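Local coordinates for protein glycosyl transferase (Staphylococcus aureus, PDB 5U02) that belongs to the TarS family of glycosyl transferases and comprises a helical linker followed by two E-set beta domains, assembled here as three chains, at residues D147-V152 with V300-M305; E242-I247 with R255-F260; I291-D296 with S323-E328. One frame throughout, in Å; residues are numbered along the deposited sequence.

Contact 1: residues D147-V152 with V300-M305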
ATOM      1  N   ASP A 147      20.999   0.084   8.801  1.00 25.58           N
ATOM      2  CA  ASP A 147      22.328  -0.183   8.271  1.00 26.80           C
ATOM      3  C   ASP A 147      22.460   0.604   6.970  1.00 27.48           C
ATOM      4  O   ASP A 147      21.629   1.464   6.667  1.00 24.73           O
ATOM      5  CB  ASP A 147      22.549  -1.694   8.098  1.00 27.20           C
ATOM      6  CG  ASP A 147      21.430  -2.368   7.318  1.00 29.91           C
ATOM      7  OD1 ASP A 147      21.015  -1.829   6.267  1.00 27.09           O
ATOM      8  OD2 ASP A 147      20.958  -3.440   7.760  1.00 31.27           O
ATOM      9  N   ASN A 148      23.501   0.304   6.190  1.00 28.06           N
ATOM     10  CA  ASN A 148      23.717   1.005   4.925  1.00 29.40           C
ATOM     11  C   ASN A 148      22.724   0.599   3.840  1.00 28.63           C
ATOM     12  O   ASN A 148      22.818   1.100   2.712  1.00 30.58           O
ATOM     13  CB  ASN A 148      25.141   0.764   4.420  1.00 21.50           C
ATOM     14  CG  ASN A 148      25.386  -0.679   4.040  1.00 27.93           C
ATOM     15  OD1 ASN A 148      25.198  -1.585   4.847  1.00 27.67           O
ATOM     16  ND2 ASN A 148      25.785  -0.903   2.789  1.00 26.53           N
ATOM     17  N   HIS A 149      21.778  -0.281   4.149  1.00 26.22           N
ATOM     18  CA  HIS A 149      20.836  -0.813   3.173  1.00 25.32           C
ATOM     19  C   HIS A 149      19.392  -0.422   3.449  1.00 28.10           C
ATOM     20  O   HIS A 149      18.656  -0.107   2.507  1.00 25.87           O
ATOM     21  CB  HIS A 149      20.991  -2.342   3.102  1.00 24.03           C
ATOM     22  CG  HIS A 149      19.888  -3.046   2.374  1.00 29.20           C
ATOM     23  ND1 HIS A 149      18.959  -3.849   3.006  1.00 28.84           N
ATOM     24  CD2 HIS A 149      19.548  -3.034   1.061  1.00 30.46           C
ATOM     25  CE1 HIS A 149      18.116  -4.324   2.106  1.00 31.34           C
ATOM     26  NE2 HIS A 149      18.446  -3.841   0.921  1.00 32.10           N
ATOM     27  N   LYS A 150      18.975  -0.376   4.712  1.00 24.41           N
ATOM     28  CA  LYS A 150      17.607   0.014   5.021  1.00 26.05           C
ATOM     29  C   LYS A 150      17.498   0.458   6.472  1.00 23.51           C
ATOM     30  O   LYS A 150      18.365   0.175   7.302  1.00 25.03           O
ATOM     31  CB  LYS A 150      16.622  -1.129   4.758  1.00 30.21           C
ATOM     32  CG  LYS A 150      16.854  -2.343   5.638  1.00 33.43           C
ATOM     33  CD  LYS A 150      15.774  -3.397   5.435  1.00 34.91           C
ATOM     34  CE  LYS A 150      16.031  -4.607   6.318  1.00 36.33           C
ATOM     35  NZ  LYS A 150      14.974  -5.639   6.159  1.00 47.20           N
ATOM     36  N   ILE A 151      16.402   1.155   6.758  1.00 25.09           N
ATOM     37  CA  ILE A 151      15.979   1.481   8.112  1.00 27.87           C
ATOM     38  C   ILE A 151      14.715   0.687   8.404  1.00 27.18           C
ATOM     39  O   ILE A 151      13.787   0.666   7.586  1.00 26.71           O
ATOM     40  CB  ILE A 151      15.722   2.989   8.273  1.00 30.36           C
ATOM     41  CG1 ILE A 151      16.989   3.795   7.983  1.00 27.61           C
ATOM     42  CG2 ILE A 151      15.170   3.301   9.662  1.00 27.81           C
ATOM     43  CD1 ILE A 151      16.714   5.275   7.747  1.00 24.08           C
ATOM     44  N   VAL A 152      14.676   0.034   9.561  1.00 25.92           N
ATOM     45  CA  VAL A 152      13.494  -0.685  10.022  1.00 23.93           C
ATOM     46  C   VAL A 152      13.050  -0.044  11.327  1.00 28.77           C
ATOM     47  O   VAL A 152      13.795  -0.057  12.317  1.00 27.05           O
ATOM     48  CB  VAL A 152      13.769  -2.184  10.215  1.00 26.09           C
ATOM     49  CG1 VAL A 152      12.491  -2.920  10.624  1.00 24.91           C
ATOM     50  CG2 VAL A 152      14.357  -2.776   8.947  1.00 24.20           C
ATOM     51  N   VAL A 300      27.151   1.450  10.725  1.00 24.33           N
ATOM     52  CA  VAL A 300      26.524   0.137  10.726  1.00 24.72           C
ATOM     53  C   VAL A 300      26.328  -0.308   9.285  1.00 25.59           C
ATOM     54  O   VAL A 300      25.789   0.442   8.459  1.00 23.49           O
ATOM     55  CB  VAL A 300      25.187   0.151  11.489  1.00 28.86           C
ATOM     56  CG1 VAL A 300      25.435   0.051  12.987  1.00 27.17           C
ATOM     57  CG2 VAL A 300      24.389   1.405  11.158  1.00 28.24           C
ATOM     58  N   PHE A 301      26.777  -1.524   8.981  1.00 19.11           N
ATOM     59  CA  PHE A 301      26.623  -2.121   7.667  1.00 19.29           C
ATOM     60  C   PHE A 301      25.801  -3.394   7.789  1.00 24.42           C
ATOM     61  O   PHE A 301      25.796  -4.051   8.838  1.00 24.15           O
ATOM     62  CB  PHE A 301      27.988  -2.432   7.026  1.00 20.53           C
ATOM     63  CG  PHE A 301      28.786  -1.206   6.670  1.00 19.10           C
ATOM     64  CD1 PHE A 301      29.547  -0.554   7.627  1.00 22.31           C
ATOM     65  CD2 PHE A 301      28.766  -0.705   5.377  1.00 22.02           C
ATOM     66  CE1 PHE A 301      30.276   0.578   7.300  1.00 24.98           C
ATOM     67  CE2 PHE A 301      29.491   0.425   5.042  1.00 27.64           C
ATOM     68  CZ  PHE A 301      30.252   1.068   6.006  1.00 26.71           C
ATOM     69  N   GLU A 302      25.099  -3.735   6.712  1.00 24.89           N
ATOM     70  CA  GLU A 302      24.330  -4.970   6.688  1.00 28.66           C
ATOM     71  C   GLU A 302      25.269  -6.170   6.713  1.00 30.49           C
ATOM     72  O   GLU A 302      26.237  -6.235   5.949  1.00 28.85           O
ATOM     73  CB  GLU A 302      23.436  -5.017   5.451  1.00 33.96           C
ATOM     74  CG  GLU A 302      24.128  -4.590   4.165  1.00 33.39           C
ATOM     75  CD  GLU A 302      23.359  -4.994   2.909  1.00 31.84           C
ATOM     76  OE1 GLU A 302      23.794  -4.610   1.804  1.00 32.29           O
ATOM     77  OE2 GLU A 302      22.334  -5.700   3.023  1.00 25.49           O
ATOM     78  N   GLU A 303      24.988  -7.119   7.595  1.00 27.13           N
ATOM     79  CA  GLU A 303      25.819  -8.307   7.682  1.00 26.64           C
ATOM     80  C   GLU A 303      25.451  -9.292   6.580  1.00 25.28           C
ATOM     81  O   GLU A 303      24.322  -9.312   6.084  1.00 28.57           O
ATOM     82  CB  GLU A 303      25.678  -8.959   9.059  1.00 27.17           C
ATOM     83  CG  GLU A 303      26.189  -8.079  10.202  1.00 24.06           C
ATOM     84  CD  GLU A 303      26.277  -8.829  11.516  1.00 28.61           C
ATOM     85  OE1 GLU A 303      25.292  -9.491  11.897  1.00 35.56           O
ATOM     86  OE2 GLU A 303      27.342  -8.774  12.163  1.00 30.83           O
ATOM     87  N   GLY A 304      26.425 -10.107   6.191  1.00 28.12           N
ATOM     88  CA  GLY A 304      26.206 -11.098   5.158  1.00 27.04           C
ATOM     89  C   GLY A 304      27.264 -11.055   4.080  1.00 27.37           C
ATOM     90  O   GLY A 304      28.387 -10.604   4.321  1.00 29.01           O
ATOM     91  N   MET A 305      26.905 -11.500   2.879  1.00 32.09           N
ATOM     92  CA  MET A 305      27.870 -11.593   1.793  1.00 34.77           C
ATOM     93  C   MET A 305      28.395 -10.217   1.408  1.00 35.23           C
ATOM     94  O   MET A 305      27.671  -9.218   1.442  1.00 34.19           O
ATOM     95  CB  MET A 305      27.234 -12.266   0.581  1.00 38.50           C
ATOM     96  CG  MET A 305      26.776 -13.683   0.857  1.00 47.37           C
ATOM     97  SD  MET A 305      25.764 -14.342  -0.475  1.00 55.10           S
ATOM     98  CE  MET A 305      25.136 -15.827   0.305  1.00 52.71           C
TER
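Asn148 and Glu302 meet where the tight turn joining strands 138-146 and 150-159, built around an Asx turn at Asp147, presses against the 300-305 approach to strand 304-310. The contact thereby joins the two C-terminal E-set domains.

Glu302 N donates to Asn148 OD1 at 2.8 Å, almost in line with the C=O bond (173° at the oxygen). Placing CG between the backbone N and the carbonyl carbon (chi1 66°) brings the Asn148 amide up to Phe301 at a slant, with Asn148 CG 3.6 Å from Phe301 CD2. The amide nitrogen turns to Tyr353 OH and Thr348 OG1, so both ends of the group are held and its rotation is fixed.

Within the turn, Asp147 OD1 accepts two backbone hydrogen bonds, from His149 N at 2.7 Å and from Lys150 N at 2.9 Å, which ties its carboxylate to the chain just ahead of the strand.

Packing surrounds these bonds. Asp147 CB lies 3.5 Å from Glu302 N, and Val300 CG2 approaches Asp147 CA. The Glu302 carboxylate, gripped through OE1 by His350 N and Thr348 OG1, runs nearly parallel to the His149 imidazole, the planes 6° apart. The ring in turn stacks on His350, while His149 CB touches Glu302 CD at 3.6 Å.

Contact 2: residues E242-I247 with R255-F260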
ATOM      1  N   GLU A 242      25.163   9.294  17.408  1.00 23.31           N
ATOM      2  CA  GLU A 242      25.883   9.636  16.185  1.00 23.16           C
ATOM      3  C   GLU A 242      26.232   8.421  15.323  1.00 22.76           C
ATOM      4  O   GLU A 242      26.845   8.595  14.262  1.00 23.85           O
ATOM      5  CB  GLU A 242      27.155  10.452  16.469  1.00 29.85           C
ATOM      6  CG  GLU A 242      26.876  11.790  17.153  1.00 33.27           C
ATOM      7  CD  GLU A 242      26.032  12.724  16.293  1.00 35.42           C
ATOM      8  OE1 GLU A 242      26.195  12.710  15.056  1.00 30.52           O
ATOM      9  OE2 GLU A 242      25.196  13.463  16.852  1.00 39.58           O
ATOM     10  N   THR A 243      25.845   7.207  15.718  1.00 18.33           N
ATOM     11  CA  THR A 243      25.984   6.053  14.836  1.00 20.72           C
ATOM     12  C   THR A 243      25.273   6.322  13.511  1.00 22.65           C
ATOM     13  O   THR A 243      24.124   6.777  13.492  1.00 21.14           O
ATOM     14  CB  THR A 243      25.410   4.801  15.509  1.00 22.54           C
ATOM     15  OG1 THR A 243      26.208   4.460  16.645  1.00 21.59           O
ATOM     16  CG2 THR A 243      25.393   3.622  14.544  1.00 18.02           C
ATOM     17  N   SER A 244      25.958   6.041  12.402  1.00 20.35           N
ATOM     18  CA  SER A 244      25.532   6.483  11.080  1.00 21.24           C
ATOM     19  C   SER A 244      25.524   5.328  10.090  1.00 26.92           C
ATOM     20  O   SER A 244      26.011   4.229  10.363  1.00 29.86           O
ATOM     21  CB  SER A 244      26.449   7.592  10.539  1.00 20.25           C
ATOM     22  OG  SER A 244      26.421   8.730  11.369  1.00 22.34           O
ATOM     23  N   ALA A 245      24.975   5.617   8.915  1.00 26.73           N
ATOM     24  CA  ALA A 245      24.971   4.719   7.772  1.00 22.12           C
ATOM     25  C   ALA A 245      25.651   5.410   6.598  1.00 24.46           C
ATOM     26  O   ALA A 245      25.417   6.597   6.345  1.00 26.28           O
ATOM     27  CB  ALA A 245      23.543   4.324   7.388  1.00 18.16           C
ATOM     28  N   LEU A 246      26.490   4.666   5.882  1.00 23.05           N
ATOM     29  CA  LEU A 246      27.211   5.207   4.738  1.00 23.28           C
ATOM     30  C   LEU A 246      26.336   5.142   3.492  1.00 24.64           C
ATOM     31  O   LEU A 246      25.760   4.094   3.181  1.00 27.98           O
ATOM     32  CB  LEU A 246      28.514   4.442   4.512  1.00 25.14           C
ATOM     33  CG  LEU A 246      29.431   4.939   3.394  1.00 22.49           C
ATOM     34  CD1 LEU A 246      30.018   6.298   3.735  1.00 20.89           C
ATOM     35  CD2 LEU A 246      30.531   3.922   3.125  1.00 22.73           C
ATOM     36  N   ILE A 247      26.253   6.260   2.778  1.00 25.64           N
ATOM     37  CA  ILE A 247      25.464   6.376   1.558  1.00 23.65           C
ATOM     38  C   ILE A 247      26.381   6.855   0.441  1.00 22.08           C
ATOM     39  O   ILE A 247      27.233   7.722   0.663  1.00 23.21           O
ATOM     40  CB  ILE A 247      24.271   7.338   1.760  1.00 28.53           C
ATOM     41  CG1 ILE A 247      23.208   6.675   2.644  1.00 29.61           C
ATOM     42  CG2 ILE A 247      23.684   7.792   0.425  1.00 30.33           C
ATOM     43  CD1 ILE A 247      22.052   7.577   3.009  1.00 35.25           C
ATOM     44  N   ARG A 255      26.860  10.606   5.048  1.00 23.97           N
ATOM     45  CA  ARG A 255      26.407   9.878   6.221  1.00 25.57           C
ATOM     46  C   ARG A 255      24.949  10.224   6.484  1.00 27.74           C
ATOM     47  O   ARG A 255      24.529  11.372   6.296  1.00 24.67           O
ATOM     48  CB  ARG A 255      27.266  10.182   7.461  1.00 23.28           C
ATOM     49  CG  ARG A 255      27.301  11.643   7.917  1.00 23.97           C
ATOM     50  CD  ARG A 255      28.044  11.750   9.249  1.00 23.41           C
ATOM     51  NE  ARG A 255      28.379  13.121   9.633  1.00 24.37           N
ATOM     52  CZ  ARG A 255      27.655  13.861  10.468  1.00 26.10           C
ATOM     53  NH1 ARG A 255      26.545  13.364  10.999  1.00 22.59           N
ATOM     54  NH2 ARG A 255      28.035  15.097  10.775  1.00 20.59           N
ATOM     55  N   LEU A 256      24.178   9.210   6.873  1.00 25.25           N
ATOM     56  CA  LEU A 256      22.809   9.374   7.351  1.00 20.95           C
ATOM     57  C   LEU A 256      22.844   9.058   8.839  1.00 21.96           C
ATOM     58  O   LEU A 256      23.166   7.929   9.230  1.00 22.02           O
ATOM     59  CB  LEU A 256      21.839   8.460   6.602  1.00 22.26           C
ATOM     60  CG  LEU A 256      20.346   8.548   6.916  1.00 24.06           C
ATOM     61  CD1 LEU A 256      19.849   9.944   6.636  1.00 22.69           C
ATOM     62  CD2 LEU A 256      19.535   7.532   6.107  1.00 13.53           C
ATOM     63  N   THR A 257      22.545  10.054   9.664  1.00 21.23           N
ATOM     64  CA  THR A 257      22.733   9.955  11.112  1.00 17.62           C
ATOM     65  C   THR A 257      21.409  10.166  11.823  1.00 23.11           C
ATOM     66  O   THR A 257      20.902  11.305  11.851  1.00 23.26           O
ATOM     67  CB  THR A 257      23.758  10.986  11.594  1.00 22.43           C
ATOM     68  OG1 THR A 257      24.986  10.825  10.872  1.00 25.66           O
ATOM     69  CG2 THR A 257      24.030  10.826  13.087  1.00 20.53           C
ATOM     70  N   PRO A 258      20.798   9.128  12.390  1.00 25.21           N
ATOM     71  CA  PRO A 258      19.656   9.351  13.280  1.00 26.45           C
ATOM     72  C   PRO A 258      20.101  10.061  14.545  1.00 26.04           C
ATOM     73  O   PRO A 258      21.215   9.862  15.037  1.00 25.89           O
ATOM     74  CB  PRO A 258      19.152   7.935  13.589  1.00 23.85           C
ATOM     75  CG  PRO A 258      19.714   7.075  12.493  1.00 25.52           C
ATOM     76  CD  PRO A 258      21.035   7.696  12.143  1.00 24.00           C
ATOM     77  N   TYR A 259      19.217  10.903  15.071  1.00 21.24           N
ATOM     78  CA  TYR A 259      19.492  11.599  16.320  1.00 21.22           C
ATOM     79  C   TYR A 259      18.175  12.110  16.875  1.00 22.21           C
ATOM     80  O   TYR A 259      17.133  12.050  16.216  1.00 23.55           O
ATOM     81  CB  TYR A 259      20.489  12.748  16.122  1.00 21.85           C
ATOM     82  CG  TYR A 259      19.920  13.878  15.297  1.00 22.87           C
ATOM     83  CD1 TYR A 259      19.786  13.753  13.922  1.00 22.86           C
ATOM     84  CD2 TYR A 259      19.513  15.067  15.886  1.00 26.23           C
ATOM     85  CE1 TYR A 259      19.253  14.780  13.149  1.00 25.22           C
ATOM     86  CE2 TYR A 259      18.983  16.101  15.122  1.00 24.95           C
ATOM     87  CZ  TYR A 259      18.857  15.955  13.757  1.00 27.06           C
ATOM     88  OH  TYR A 259      18.328  16.995  13.016  1.00 30.01           O
ATOM     89  N   PHE A 260      18.240  12.627  18.098  1.00 21.74           N
ATOM     90  CA  PHE A 260      17.072  13.076  18.836  1.00 24.15           C
ATOM     91  C   PHE A 260      17.200  14.562  19.123  1.00 26.54           C
ATOM     92  O   PHE A 260      18.270  15.033  19.522  1.00 28.75           O
ATOM     93  CB  PHE A 260      16.915  12.271  20.128  1.00 22.57           C
ATOM     94  CG  PHE A 260      16.732  10.800  19.890  1.00 23.92           C
ATOM     95  CD1 PHE A 260      15.482  10.286  19.583  1.00 23.03           C
ATOM     96  CD2 PHE A 260      17.813   9.937  19.932  1.00 21.83           C
ATOM     97  CE1 PHE A 260      15.314   8.930  19.341  1.00 25.67           C
ATOM     98  CE2 PHE A 260      17.650   8.585  19.700  1.00 21.93           C
ATOM     99  CZ  PHE A 260      16.398   8.078  19.406  1.00 22.96           C
TER
HETATM  100  O   HOH W   1      22.812  10.503  17.251  1.00 30.78           O
HETATM  101  O   HOH W   2      22.590   7.423  15.821  1.00 20.46           O
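Ser244 and Thr257 face each other through their hydroxyls, OG and OG1 being 2.6 Å apart in a short hydrogen bond in which either could be the donor. The backbone carbonyl of Glu242 is also within reach of Ser244 OG.

Arg255 runs alongside this pair. Its CB packs 4.1 Å from Ser244 CB, and a chi1 of 60° folds CG back over its own backbone, a start from which the extended chain passes Ser244 toward Glu242. CD passes Ser244 OG. At the tip, NH1 donates to Thr257 OG1 at 3.0 Å with that oxygen lying in the guanidinium plane, so the threonine hydroxyl is bound by both Arg255 and Ser244. NH2 lies close to the like-charged Arg297 NH2. Glu242 OE1, which forms a salt bridge with Arg297, stands 4.1 Å from Arg255 NH1, well out of the guanidinium plane; the two flat groups are turned 80° apart, and the attraction is one of charge alone. A bound imidazole, probably from the crystallisation liquor, lies about 3 Å from the Glu242 side chain.

Ala245 and Leu256 form an antiparallel hydrogen-bonded pair. Ala245 N donates to Leu256 O at 3.0 Å, and Leu256 N returns a straighter bond to Ala245 O at 2.9 Å (167°). Beyond them Ile247 CD1 packs 3.7 Å from Leu256 CB. Toward Glu242 the strands part, and two waters fill in: one links Glu242 N to Pro258 O, the other Thr243 O to the same carbonyl. Direct pairing giving way to water bridges marks the open end of the antiparallel beta hairpin 245-249/252-260, part of the large sheet of the first E-set domain.

Contact 3: residues I291-D296 with S323-E328; sequences ILTGLD and SENEVE
Gly294 and Asn325 are joined twice. Gly294 N donates to Asn325 O at 2.8 Å, and the side-chain amide answers, Asn325 ND2 donating to Gly294 O at 3.0 Å. The second bond is nearly straight (159° at the hydrogen) and lies in the plane of the Gly294 carbonyl. Turned by a chi1 of 76°, Asn325 runs alongside Thr293, and its amide takes the place of a backbone donor where regular pairing has ended.

Further along, Leu292 and Val327 form a hydrogen-bonded antiparallel pair. Leu292 N gives to Val327 O at 2.9 Å, and Val327 N gives to Leu292 O at the same 2.9 Å. Asn325 O also receives a CA-H contact from Thr293 CA at 3.2 Å.

In the turn 323-326, which leads into strand 326-331, Ser323 N donates to Glu326 O at 3.1 Å; the reverse bond, from Glu326 N, is weak. The Ser323 hydroxyl has weak options toward Asn325 OD1 and Glu326 OE2. The backbone angles of Glu324 and Asn325 fit a type I turn.

Leu292 and Val327 turn their side chains to one face, their CB atoms 4.2 Å apart; Ile291, Thr293, Glu326 and Glu328 occupy the other. The other edge of strand 289-294 pairs with strand 280-285 through backbone bonds of Ile291 with Lys283 and Thr293 with Ser281, while strand 326-331 continues the antiparallel sheet to 313-323, its hairpin partner.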
ATOM      1  N   ILE A 291      39.211  -4.633   7.837  1.00 27.09           N
ATOM      2  CA  ILE A 291      38.590  -4.000   8.996  1.00 26.90           C
ATOM      3  C   ILE A 291      38.235  -2.565   8.630  1.00 28.56           C
ATOM      4  O   ILE A 291      39.109  -1.776   8.244  1.00 25.40           O
ATOM      5  CB  ILE A 291      39.509  -4.033  10.229  1.00 28.77           C
ATOM      6  CG1 ILE A 291      39.956  -5.461  10.548  1.00 26.82           C
ATOM      7  CG2 ILE A 291      38.793  -3.430  11.431  1.00 26.32           C
ATOM      8  CD1 ILE A 291      38.819  -6.382  10.918  1.00 30.19           C
ATOM      9  N   LEU A 292      36.959  -2.223   8.762  1.00 29.40           N
ATOM     10  CA  LEU A 292      36.489  -0.856   8.587  1.00 26.42           C
ATOM     11  C   LEU A 292      36.242  -0.264   9.966  1.00 29.53           C
ATOM     12  O   LEU A 292      35.467  -0.823  10.751  1.00 29.92           O
ATOM     13  CB  LEU A 292      35.215  -0.815   7.749  1.00 23.45           C
ATOM     14  CG  LEU A 292      35.294  -1.418   6.345  1.00 29.16           C
ATOM     15  CD1 LEU A 292      33.955  -1.275   5.646  1.00 26.96           C
ATOM     16  CD2 LEU A 292      36.406  -0.769   5.534  1.00 28.94           C
ATOM     17  N   THR A 293      36.905   0.852  10.264  1.00 23.86           N
ATOM     18  CA  THR A 293      36.801   1.497  11.569  1.00 25.24           C
ATOM     19  C   THR A 293      36.221   2.895  11.405  1.00 25.23           C
ATOM     20  O   THR A 293      36.779   3.724  10.676  1.00 27.04           O
ATOM     21  CB  THR A 293      38.163   1.561  12.262  1.00 26.95           C
ATOM     22  OG1 THR A 293      38.747   0.252  12.281  1.00 34.40           O
ATOM     23  CG2 THR A 293      38.007   2.050  13.692  1.00 22.68           C
ATOM     24  N   GLY A 294      35.097   3.151  12.071  1.00 21.86           N
ATOM     25  CA  GLY A 294      34.572   4.501  12.157  1.00 20.18           C
ATOM     26  C   GLY A 294      35.438   5.325  13.091  1.00 25.04           C
ATOM     27  O   GLY A 294      35.586   4.979  14.276  1.00 25.39           O
ATOM     28  N   LEU A 295      36.026   6.410  12.584  1.00 25.53           N
ATOM     29  CA  LEU A 295      36.985   7.164  13.388  1.00 32.24           C
ATOM     30  C   LEU A 295      36.289   8.091  14.380  1.00 33.19           C
ATOM     31  O   LEU A 295      36.691   8.174  15.545  1.00 32.86           O
ATOM     32  CB  LEU A 295      37.920   7.961  12.479  1.00 30.42           C
ATOM     33  CG  LEU A 295      38.617   7.151  11.388  1.00 31.12           C
ATOM     34  CD1 LEU A 295      39.555   8.041  10.588  1.00 28.94           C
ATOM     35  CD2 LEU A 295      39.364   5.958  11.989  1.00 29.88           C
ATOM     36  N   ASP A 296      35.250   8.804  13.931  1.00 30.55           N
ATOM     37  CA  ASP A 296      34.545   9.765  14.770  1.00 25.04           C
ATOM     38  C   ASP A 296      33.214   9.252  15.285  1.00 25.80           C
ATOM     39  O   ASP A 296      32.703   9.783  16.277  1.00 24.18           O
ATOM     40  CB  ASP A 296      34.306  11.070  13.999  1.00 24.42           C
ATOM     41  CG  ASP A 296      35.616  11.788  13.630  1.00 31.89           C
ATOM     42  OD1 ASP A 296      36.653  11.502  14.259  1.00 34.86           O
ATOM     43  OD2 ASP A 296      35.591  12.641  12.726  1.00 30.64           O
ATOM     44  N   SER A 323      31.931  -4.545  16.331  1.00 34.99           N
ATOM     45  CA  SER A 323      31.555  -3.570  17.344  1.00 33.79           C
ATOM     46  C   SER A 323      30.761  -2.478  16.646  1.00 33.52           C
ATOM     47  O   SER A 323      30.491  -2.551  15.442  1.00 30.75           O
ATOM     48  CB  SER A 323      32.777  -3.002  18.079  1.00 33.59           C
ATOM     49  OG  SER A 323      33.381  -1.951  17.346  1.00 33.03           O
ATOM     50  N   GLU A 324      30.381  -1.448  17.394  1.00 36.86           N
ATOM     51  CA  GLU A 324      29.534  -0.435  16.781  1.00 41.49           C
ATOM     52  C   GLU A 324      30.300   0.505  15.860  1.00 35.29           C
ATOM     53  O   GLU A 324      29.667   1.213  15.070  1.00 36.32           O
ATOM     54  CB  GLU A 324      28.787   0.360  17.852  1.00 52.64           C
ATOM     55  CG  GLU A 324      27.314   0.542  17.512  1.00 58.90           C
ATOM     56  CD  GLU A 324      26.459   0.809  18.731  1.00 59.07           C
ATOM     57  OE1 GLU A 324      26.696   1.829  19.405  1.00 60.02           O
ATOM     58  OE2 GLU A 324      25.561  -0.012  19.022  1.00 59.98           O
ATOM     59  N   ASN A 325      31.635   0.514  15.908  1.00 28.75           N
ATOM     60  CA  ASN A 325      32.423   1.272  14.939  1.00 32.25           C
ATOM     61  C   ASN A 325      33.450   0.401  14.221  1.00 36.21           C
ATOM     62  O   ASN A 325      34.369   0.931  13.590  1.00 35.04           O
ATOM     63  CB  ASN A 325      33.114   2.460  15.612  1.00 30.61           C
ATOM     64  CG  ASN A 325      34.312   2.045  16.440  1.00 33.39           C
ATOM     65  OD1 ASN A 325      34.305   0.995  17.086  1.00 34.54           O
ATOM     66  ND2 ASN A 325      35.357   2.869  16.419  1.00 31.23           N
ATOM     67  N   GLU A 326      33.320  -0.921  14.301  1.00 35.14           N
ATOM     68  CA  GLU A 326      34.267  -1.826  13.665  1.00 34.04           C
ATOM     69  C   GLU A 326      33.523  -2.918  12.915  1.00 31.91           C
ATOM     70  O   GLU A 326      32.641  -3.582  13.473  1.00 22.91           O
ATOM     71  CB  GLU A 326      35.226  -2.446  14.683  1.00 41.10           C
ATOM     72  CG  GLU A 326      36.324  -1.496  15.120  1.00 49.03           C
ATOM     73  CD  GLU A 326      37.187  -2.066  16.216  1.00 55.74           C
ATOM     74  OE1 GLU A 326      38.423  -1.925  16.126  1.00 58.57           O
ATOM     75  OE2 GLU A 326      36.630  -2.653  17.169  1.00 60.24           O
ATOM     76  N   VAL A 327      33.903  -3.110  11.656  1.00 31.83           N
ATOM     77  CA  VAL A 327      33.294  -4.086  10.770  1.00 31.35           C
ATOM     78  C   VAL A 327      34.398  -4.978  10.228  1.00 30.73           C
ATOM     79  O   VAL A 327      35.463  -4.486   9.838  1.00 31.00           O
ATOM     80  CB  VAL A 327      32.529  -3.396   9.624  1.00 38.07           C
ATOM     81  CG1 VAL A 327      32.313  -4.344   8.473  1.00 37.28           C
ATOM     82  CG2 VAL A 327      31.200  -2.863  10.133  1.00 43.11           C
ATOM     83  N   GLU A 328      34.152  -6.284  10.210  1.00 29.52           N
ATOM     84  CA  GLU A 328      35.104  -7.251   9.688  1.00 28.98           C
ATOM     85  C   GLU A 328      34.551  -7.884   8.420  1.00 27.42           C
ATOM     86  O   GLU A 328      33.393  -8.315   8.386  1.00 24.21           O
ATOM     87  CB  GLU A 328      35.418  -8.334  10.719  1.00 29.67           C
ATOM     88  CG  GLU A 328      36.235  -9.481  10.157  1.00 34.55           C
ATOM     89  CD  GLU A 328      36.291 -10.664  11.094  1.00 38.74           C
ATOM     90  OE1 GLU A 328      37.131 -10.651  12.012  1.00 44.15           O
ATOM     91  OE2 GLU A 328      35.488 -11.602  10.917  1.00 40.87           O
TER

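In the fold
The three contacts cluster around the junction of the two E-set domains. Contact 1 bridges the domains, contact 2 belongs to the first and contact 3 to the second; their centres lie about 12 Å (1 to 2) and about 14 Å (1 to 3, and 2 to 3) apart. Segment 300-305 links them all: Val300 N probably donates a hydrogen bond to Ser244 O at 3.0 Å, and Phe301 CD1 packs 3.8 Å from Val327 CG2. Contacts 2 and 3 touch more lightly, Thr243 OG1 lying 3.8 Å from Glu324 OE1. Asn148 CB also packs on Leu246 O at 3.6 Å. The bound imidazole sits beside Glu242, on the contact 2 side of the cluster.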